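Local coordinates for protein spherulin-4 (Aspergillus clavatus, PDB 5C5G) that probably hydrolyses glycosidic bonds of galactosaminogalactan, a fungal cell-surface polysaccharide rich in N-acetylgalactosamine, as a glycoside hydrolase with a (beta/alpha) barrel, at residues I113-D123 / V150-Y161. Sequence-based numbering, arbitrary orientation.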
ATOM      1  N   ILE A 113       9.278  -0.960   1.956  1.00  8.07           N
ATOM      2  CA  ILE A 113       8.909   0.291   2.580  1.00  7.92           C
ATOM      3  C   ILE A 113       7.890   1.022   1.723  1.00  7.87           C
ATOM      4  O   ILE A 113       7.999   1.077   0.487  1.00  8.48           O
ATOM      5  CB  ILE A 113      10.149   1.195   2.777  1.00  8.07           C
ATOM      6  CG1 ILE A 113      11.182   0.510   3.698  1.00  8.46           C
ATOM      7  CG2 ILE A 113       9.770   2.557   3.311  1.00  9.27           C
ATOM      8  CD1 ILE A 113      10.750   0.275   5.135  1.00  9.74           C
ATOM      9  N   PHE A 114       6.908   1.587   2.420  1.00  7.47           N
ATOM     10  CA  PHE A 114       5.888   2.471   1.857  1.00  7.61           C
ATOM     11  C   PHE A 114       6.226   3.890   2.289  1.00  8.30           C
ATOM     12  O   PHE A 114       6.144   4.204   3.475  1.00  8.88           O
ATOM     13  CB  PHE A 114       4.526   2.054   2.411  1.00  8.46           C
ATOM     14  CG  PHE A 114       3.387   2.959   2.040  1.00  8.56           C
ATOM     15  CD1 PHE A 114       2.718   2.804   0.848  1.00  9.36           C
ATOM     16  CD2 PHE A 114       2.951   3.952   2.913  1.00  9.42           C
ATOM     17  CE1 PHE A 114       1.634   3.617   0.524  1.00 11.34           C
ATOM     18  CE2 PHE A 114       1.865   4.757   2.593  1.00 11.59           C
ATOM     19  CZ  PHE A 114       1.212   4.590   1.408  1.00 11.23           C
ATOM     20  N   PHE A 115       6.637   4.731   1.343  1.00  8.55           N
ATOM     21  CA  PHE A 115       7.014   6.120   1.611  1.00  8.20           C
ATOM     22  C   PHE A 115       5.805   7.005   1.402  1.00  9.41           C
ATOM     23  O   PHE A 115       5.342   7.194   0.267  1.00  9.81           O
ATOM     24  CB  PHE A 115       8.138   6.556   0.689  1.00  8.87           C
ATOM     25  CG  PHE A 115       9.455   5.884   0.972  1.00  8.73           C
ATOM     26  CD1 PHE A 115      10.178   6.227   2.115  1.00  9.40           C
ATOM     27  CD2 PHE A 115       9.984   4.949   0.108  1.00  9.94           C
ATOM     28  CE1 PHE A 115      11.401   5.637   2.390  1.00 10.03           C
ATOM     29  CE2 PHE A 115      11.214   4.342   0.378  1.00 10.57           C
ATOM     30  CZ  PHE A 115      11.929   4.695   1.523  1.00  9.83           C
ATOM     31  N   ASP A 116       5.285   7.566   2.480  1.00  9.26           N
ATOM     32  CA  ASP A 116       4.131   8.448   2.399  1.00  9.30           C
ATOM     33  C   ASP A 116       4.551   9.871   2.080  1.00 10.93           C
ATOM     34  O   ASP A 116       5.668  10.305   2.379  1.00 11.70           O
ATOM     35  CB  ASP A 116       3.327   8.398   3.693  1.00 10.79           C
ATOM     36  CG  ASP A 116       1.879   8.798   3.509  1.00 11.16           C
ATOM     37  OD1 ASP A 116       1.379   8.842   2.357  1.00 13.21           O
ATOM     38  OD2 ASP A 116       1.223   9.088   4.518  1.00 13.22           O
ATOM     39  N   GLU A 117       3.640  10.571   1.433  1.00 10.66           N
ATOM     40  CA  GLU A 117       3.774  11.993   1.134  1.00 11.40           C
ATOM     41  C   GLU A 117       4.950  12.287   0.233  1.00 11.53           C
ATOM     42  O   GLU A 117       5.691  13.237   0.454  1.00 14.42           O
ATOM     43  CB  GLU A 117       3.934  12.818   2.416  1.00 14.38           C
ATOM     44  CG  GLU A 117       2.911  12.529   3.489  1.00 21.98           C
ATOM     45  CD  GLU A 117       3.361  12.990   4.881  1.00 34.27           C
ATOM     46  OE1 GLU A 117       4.564  12.844   5.243  1.00 21.70           O
ATOM     47  OE2 GLU A 117       2.494  13.493   5.620  1.00 42.75           O
ATOM     48  N   THR A 118       5.145  11.504  -0.802  1.00 11.10           N
ATOM     49  CA  THR A 118       6.174  11.851  -1.768  1.00 10.96           C
ATOM     50  C   THR A 118       5.644  13.007  -2.635  1.00 11.16           C
ATOM     51  O   THR A 118       4.441  13.173  -2.804  1.00 11.79           O
ATOM     52  CB  THR A 118       6.556  10.647  -2.624  1.00 12.23           C
ATOM     53  OG1 THR A 118       5.378  10.113  -3.237  1.00 11.72           O
ATOM     54  CG2 THR A 118       7.231   9.582  -1.771  1.00 12.70           C
ATOM     55  N   PRO A 119       6.535  13.852  -3.162  1.00 12.29           N
ATOM     56  CA  PRO A 119       6.088  15.031  -3.904  1.00 13.72           C
ATOM     57  C   PRO A 119       5.592  14.718  -5.302  1.00 13.15           C
ATOM     58  O   PRO A 119       5.971  13.693  -5.876  1.00 16.08           O
ATOM     59  CB  PRO A 119       7.337  15.915  -3.963  1.00 17.24           C
ATOM     60  CG  PRO A 119       8.447  15.057  -3.619  1.00 23.20           C
ATOM     61  CD  PRO A 119       7.984  13.849  -2.914  1.00 13.47           C
ATOM     62  N   GLN A 120       4.726  15.576  -5.805  1.00 14.74           N
ATOM     63  CA  GLN A 120       4.256  15.493  -7.182  1.00 14.30           C
ATOM     64  C   GLN A 120       5.157  16.224  -8.135  1.00 13.15           C
ATOM     65  O   GLN A 120       5.325  15.802  -9.273  1.00 13.11           O
ATOM     66  CB  GLN A 120       2.884  16.139  -7.319  1.00 16.96           C
ATOM     67  CG  GLN A 120       1.723  15.324  -6.834  1.00 19.16           C
ATOM     68  CD  GLN A 120       0.444  16.115  -6.963  1.00 27.28           C
ATOM     69  OE1 GLN A 120       0.097  16.884  -6.068  1.00 30.57           O
ATOM     70  NE2 GLN A 120      -0.235  15.983  -8.101  1.00 27.07           N
ATOM     71  N   GLN A 121       5.681  17.367  -7.719  1.00 14.58           N
ATOM     72  CA  GLN A 121       6.390  18.234  -8.636  1.00 14.24           C
ATOM     73  C   GLN A 121       7.783  17.698  -8.933  1.00 13.60           C
ATOM     74  O   GLN A 121       8.498  17.278  -8.037  1.00 13.62           O
ATOM     75  CB  GLN A 121       6.486  19.656  -8.062  1.00 18.39           C
ATOM     76  CG  GLN A 121       5.153  20.214  -7.558  1.00 33.39           C
ATOM     77  CD  GLN A 121       5.228  21.676  -7.131  1.00 45.73           C
ATOM     78  OE1 GLN A 121       6.250  22.340  -7.317  1.00 48.53           O
ATOM     79  NE2 GLN A 121       4.139  22.180  -6.554  1.00 45.66           N
ATOM     80  N   TYR A 122       8.180  17.761 -10.194  1.00 13.99           N
ATOM     81  CA  TYR A 122       9.521  17.365 -10.562  1.00 14.31           C
ATOM     82  C   TYR A 122      10.553  18.385 -10.105  1.00 15.85           C
ATOM     83  O   TYR A 122      10.394  19.592 -10.310  1.00 16.06           O
ATOM     84  CB  TYR A 122       9.667  17.171 -12.066  1.00 15.43           C
ATOM     85  CG  TYR A 122      11.073  16.809 -12.400  1.00 17.47           C
ATOM     86  CD1 TYR A 122      11.515  15.505 -12.260  1.00 19.00           C
ATOM     87  CD2 TYR A 122      11.985  17.779 -12.782  1.00 20.53           C
ATOM     88  CE1 TYR A 122      12.827  15.176 -12.534  1.00 21.76           C
ATOM     89  CE2 TYR A 122      13.292  17.460 -13.048  1.00 25.55           C
ATOM     90  CZ  TYR A 122      13.705  16.157 -12.926  1.00 25.87           C
ATOM     91  OH  TYR A 122      15.011  15.829 -13.199  1.00 37.29           O
ATOM     92  N   ASP A 123      11.622  17.874  -9.508  1.00 14.32           N
ATOM     93  CA  ASP A 123      12.816  18.647  -9.212  1.00 16.41           C
ATOM     94  C   ASP A 123      13.964  17.656  -9.141  1.00 16.27           C
ATOM     95  O   ASP A 123      13.825  16.579  -8.578  1.00 15.00           O
ATOM     96  CB  ASP A 123      12.654  19.406  -7.900  1.00 17.90           C
ATOM     97  CG  ASP A 123      13.882  20.210  -7.542  1.00 24.37           C
ATOM     98  OD1 ASP A 123      13.964  21.380  -7.952  1.00 25.60           O
ATOM     99  OD2 ASP A 123      14.764  19.655  -6.848  1.00 29.41           O
ATOM    100  N   VAL A 150       7.265   1.442  -2.353  1.00  7.99           N
ATOM    101  CA  VAL A 150       6.028   2.082  -2.799  1.00  8.54           C
ATOM    102  C   VAL A 150       6.075   3.544  -2.401  1.00  8.04           C
ATOM    103  O   VAL A 150       6.548   3.870  -1.312  1.00  8.85           O
ATOM    104  CB  VAL A 150       4.774   1.388  -2.214  1.00  9.18           C
ATOM    105  CG1 VAL A 150       3.475   2.109  -2.596  1.00  9.62           C
ATOM    106  CG2 VAL A 150       4.706  -0.055  -2.679  1.00 11.07           C
ATOM    107  N   HIS A 151       5.612   4.413  -3.296  1.00  8.01           N
ATOM    108  CA  HIS A 151       5.473   5.832  -3.019  1.00  7.75           C
ATOM    109  C   HIS A 151       4.014   6.200  -2.949  1.00  8.35           C
ATOM    110  O   HIS A 151       3.215   5.699  -3.743  1.00  9.28           O
ATOM    111  CB  HIS A 151       6.083   6.649  -4.155  1.00  9.16           C
ATOM    112  CG  HIS A 151       7.567   6.590  -4.216  1.00  9.23           C
ATOM    113  ND1 HIS A 151       8.283   7.172  -5.233  1.00 11.31           N
ATOM    114  CD2 HIS A 151       8.472   6.028  -3.381  1.00  9.90           C
ATOM    115  CE1 HIS A 151       9.574   6.975  -5.019  1.00 10.99           C
ATOM    116  NE2 HIS A 151       9.714   6.282  -3.908  1.00 10.67           N
ATOM    117  N   ASN A 152       3.667   7.117  -2.059  1.00  8.44           N
ATOM    118  CA  ASN A 152       2.320   7.685  -2.024  1.00  8.88           C
ATOM    119  C   ASN A 152       2.303   9.206  -2.139  1.00  8.91           C
ATOM    120  O   ASN A 152       2.266   9.918  -1.140  1.00 10.35           O
ATOM    121  CB  ASN A 152       1.561   7.302  -0.772  1.00  9.60           C
ATOM    122  CG  ASN A 152       0.124   7.782  -0.826  1.00 10.50           C
ATOM    123  OD1 ASN A 152      -0.398   8.118  -1.899  1.00 10.97           O
ATOM    124  ND2 ASN A 152      -0.517   7.880   0.331  1.00 12.51           N
ATOM    125  N   PRO A 153       2.277   9.706  -3.375  1.00  9.16           N
ATOM    126  CA  PRO A 153       2.069  11.138  -3.568  1.00  9.81           C
ATOM    127  C   PRO A 153       0.607  11.511  -3.410  1.00 10.55           C
ATOM    128  O   PRO A 153       0.304  12.700  -3.317  1.00 11.89           O
ATOM    129  CB  PRO A 153       2.532  11.368  -5.015  1.00  9.73           C
ATOM    130  CG  PRO A 153       2.354  10.041  -5.680  1.00  8.68           C
ATOM    131  CD  PRO A 153       2.650   9.017  -4.622  1.00  9.63           C
ATOM    132  N   GLY A 154      -0.283  10.531  -3.396  1.00 10.34           N
ATOM    133  CA  GLY A 154      -1.699  10.781  -3.197  1.00 11.86           C
ATOM    134  C   GLY A 154      -2.365  11.494  -4.359  1.00 11.31           C
ATOM    135  O   GLY A 154      -3.460  12.044  -4.202  1.00 14.49           O
ATOM    136  N   ALA A 155      -1.715  11.480  -5.517  1.00 11.37           N
ATOM    137  CA  ALA A 155      -2.110  12.237  -6.694  1.00 10.46           C
ATOM    138  C   ALA A 155      -1.067  11.910  -7.750  1.00 11.46           C
ATOM    139  O   ALA A 155      -0.099  11.200  -7.462  1.00 10.78           O
ATOM    140  CB  ALA A 155      -2.137  13.732  -6.395  1.00 15.18           C
ATOM    141  N   ILE A 156      -1.247  12.386  -8.972  1.00 11.45           N
ATOM    142  CA  ILE A 156      -0.336  11.997 -10.029  1.00 11.35           C
ATOM    143  C   ILE A 156       0.964  12.797  -9.956  1.00 10.87           C
ATOM    144  O   ILE A 156       0.930  14.018 -10.060  1.00 11.65           O
ATOM    145  CB  ILE A 156      -0.983  12.198 -11.411  1.00 11.71           C
ATOM    146  CG1 ILE A 156      -2.212  11.287 -11.565  1.00 12.46           C
ATOM    147  CG2 ILE A 156       0.034  11.861 -12.509  1.00 13.62           C
ATOM    148  CD1 ILE A 156      -3.093  11.668 -12.736  1.00 12.98           C
ATOM    149  N   PRO A 157       2.115  12.137  -9.788  1.00 10.69           N
ATOM    150  CA  PRO A 157       3.378  12.868  -9.768  1.00 10.39           C
ATOM    151  C   PRO A 157       3.934  12.987 -11.164  1.00 10.49           C
ATOM    152  O   PRO A 157       3.429  12.320 -12.070  1.00 11.10           O
ATOM    153  CB  PRO A 157       4.273  11.936  -8.956  1.00 12.23           C
ATOM    154  CG  PRO A 157       3.839  10.590  -9.411  1.00 11.44           C
ATOM    155  CD  PRO A 157       2.340  10.690  -9.597  1.00 10.28           C
ATOM    156  N   ASP A 158       4.979  13.782 -11.344  1.00 11.20           N
ATOM    157  CA  ASP A 158       5.679  13.780 -12.626  1.00 11.17           C
ATOM    158  C   ASP A 158       6.125  12.340 -12.924  1.00 10.86           C
ATOM    159  O   ASP A 158       6.572  11.598 -12.033  1.00 10.70           O
ATOM    160  CB  ASP A 158       6.864  14.732 -12.585  1.00 13.19           C
ATOM    161  CG  ASP A 158       7.611  14.790 -13.904  1.00 13.68           C
ATOM    162  OD1 ASP A 158       8.431  13.895 -14.157  1.00 14.10           O
ATOM    163  OD2 ASP A 158       7.392  15.731 -14.697  1.00 14.92           O
ATOM    164  N   SER A 159       6.008  11.950 -14.182  1.00 11.05           N
ATOM    165  CA  SER A 159       6.217  10.567 -14.555  1.00 11.17           C
ATOM    166  C   SER A 159       7.643  10.109 -14.302  1.00 10.71           C
ATOM    167  O   SER A 159       7.860   8.912 -14.157  1.00 11.31           O
ATOM    168  CB  SER A 159       5.854  10.345 -16.025  1.00 12.57           C
ATOM    169  OG  SER A 159       6.673  11.114 -16.881  1.00 13.32           O
ATOM    170  N   ARG A 160       8.600  11.027 -14.233  1.00 11.89           N
ATOM    171  CA  ARG A 160       9.985  10.646 -13.988  1.00 12.08           C
ATOM    172  C   ARG A 160      10.178  10.014 -12.624  1.00 12.79           C
ATOM    173  O   ARG A 160      11.181   9.316 -12.396  1.00 16.09           O
ATOM    174  CB  ARG A 160      10.912  11.847 -14.164  1.00 13.45           C
ATOM    175  CG  ARG A 160      11.112  12.223 -15.615  1.00 15.25           C
ATOM    176  CD  ARG A 160      11.737  13.596 -15.758  1.00 17.54           C
ATOM    177  NE  ARG A 160      10.740  14.636 -15.552  1.00 16.68           N
ATOM    178  CZ  ARG A 160      10.943  15.925 -15.809  1.00 18.59           C
ATOM    179  NH1 ARG A 160       9.966  16.787 -15.595  1.00 18.39           N
ATOM    180  NH2 ARG A 160      12.108  16.348 -16.298  1.00 21.63           N
ATOM    181  N   TYR A 161       9.245  10.213 -11.709  1.00 11.13           N
ATOM    182  CA  TYR A 161       9.354   9.567 -10.411  1.00 11.82           C
ATOM    183  C   TYR A 161       8.904   8.106 -10.422  1.00 11.61           C
ATOM    184  O   TYR A 161       9.283   7.338  -9.540  1.00 12.42           O
ATOM    185  CB  TYR A 161       8.533  10.344  -9.388  1.00 10.64           C
ATOM    186  CG  TYR A 161       9.055  11.729  -9.051  1.00 12.18           C
ATOM    187  CD1 TYR A 161      10.411  11.996  -8.982  1.00 17.88           C
ATOM    188  CD2 TYR A 161       8.186  12.767  -8.761  1.00 18.63           C
ATOM    189  CE1 TYR A 161      10.881  13.257  -8.655  1.00 17.10           C
ATOM    190  CE2 TYR A 161       8.661  14.043  -8.429  1.00 17.67           C
ATOM    191  CZ  TYR A 161      10.006  14.277  -8.394  1.00 13.22           C
ATOM    192  OH  TYR A 161      10.484  15.509  -8.056  1.00 13.73           O
TER
HETATM  193  O   HOH W   1       2.170  14.701  -3.312  1.00 16.27           O
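Arg160 lays its guanidinium flat over one face of the Tyr122 ring, the planes 6° apart and CZ 3.5 Å from the ring centroid, a cation-pi stack. A bend at chi3 (-78°) turns the flat group onto the ring. Next to it, Tyr161 suits its place because a phenol hydroxyl can serve two ways: OH donates to Gln121 O at 2.7 Å and accepts from Asp123 N. Gln120, long and amide-tipped, reaches across to the other loop; its NE2 gives a straight bond to Ile156 O (3.0 Å), entering from above the carbonyl plane, while Ala155 CB packs against the amide. The backbone adds Asp158 N to Gln120 O. Just past the strand ends a water donates to Thr118 O and Pro153 O, bridging the loops.

These loops follow neighbouring parallel strands, 112-116 and 148-152, the fourth and fifth of a TIM barrel, joined by helix 124-139 in a beta-alpha-beta unit. Regular bonds, such as Phe115 N to Val150 O (2.8 Å), zip the strands together. On the face of the sheet that carries Phe115 and His151, Thr118 uses its methyl, CG2, for a CH-pi contact over the His151 ring. Inside the barrel, Phe114 touches Val150 CG1 through CD1 and Asn152 CB through CZ. Asp116 and Asn152 run side by side at the strand ends, their planes 12° apart, with a weak bond from ND2 to OD1 (2.9 Å). Asp116 OD2 also bonds Tyr76, while Asn152 ND2 reaches Glu172; Asp116, Tyr76 and Glu172 belong to the N-acetyl-D-galactosamine site, which holds no sugar in this model.

Asp158 positions the stacked arginine, its carboxylate having two oxygens to share: OD1 takes Arg160 N in an Asx turn and NE (2.8 Å) from the opposite face of the carboxylate, and OD2 takes NH1, so a side-on salt bridge fixes the guanidinium's rotation.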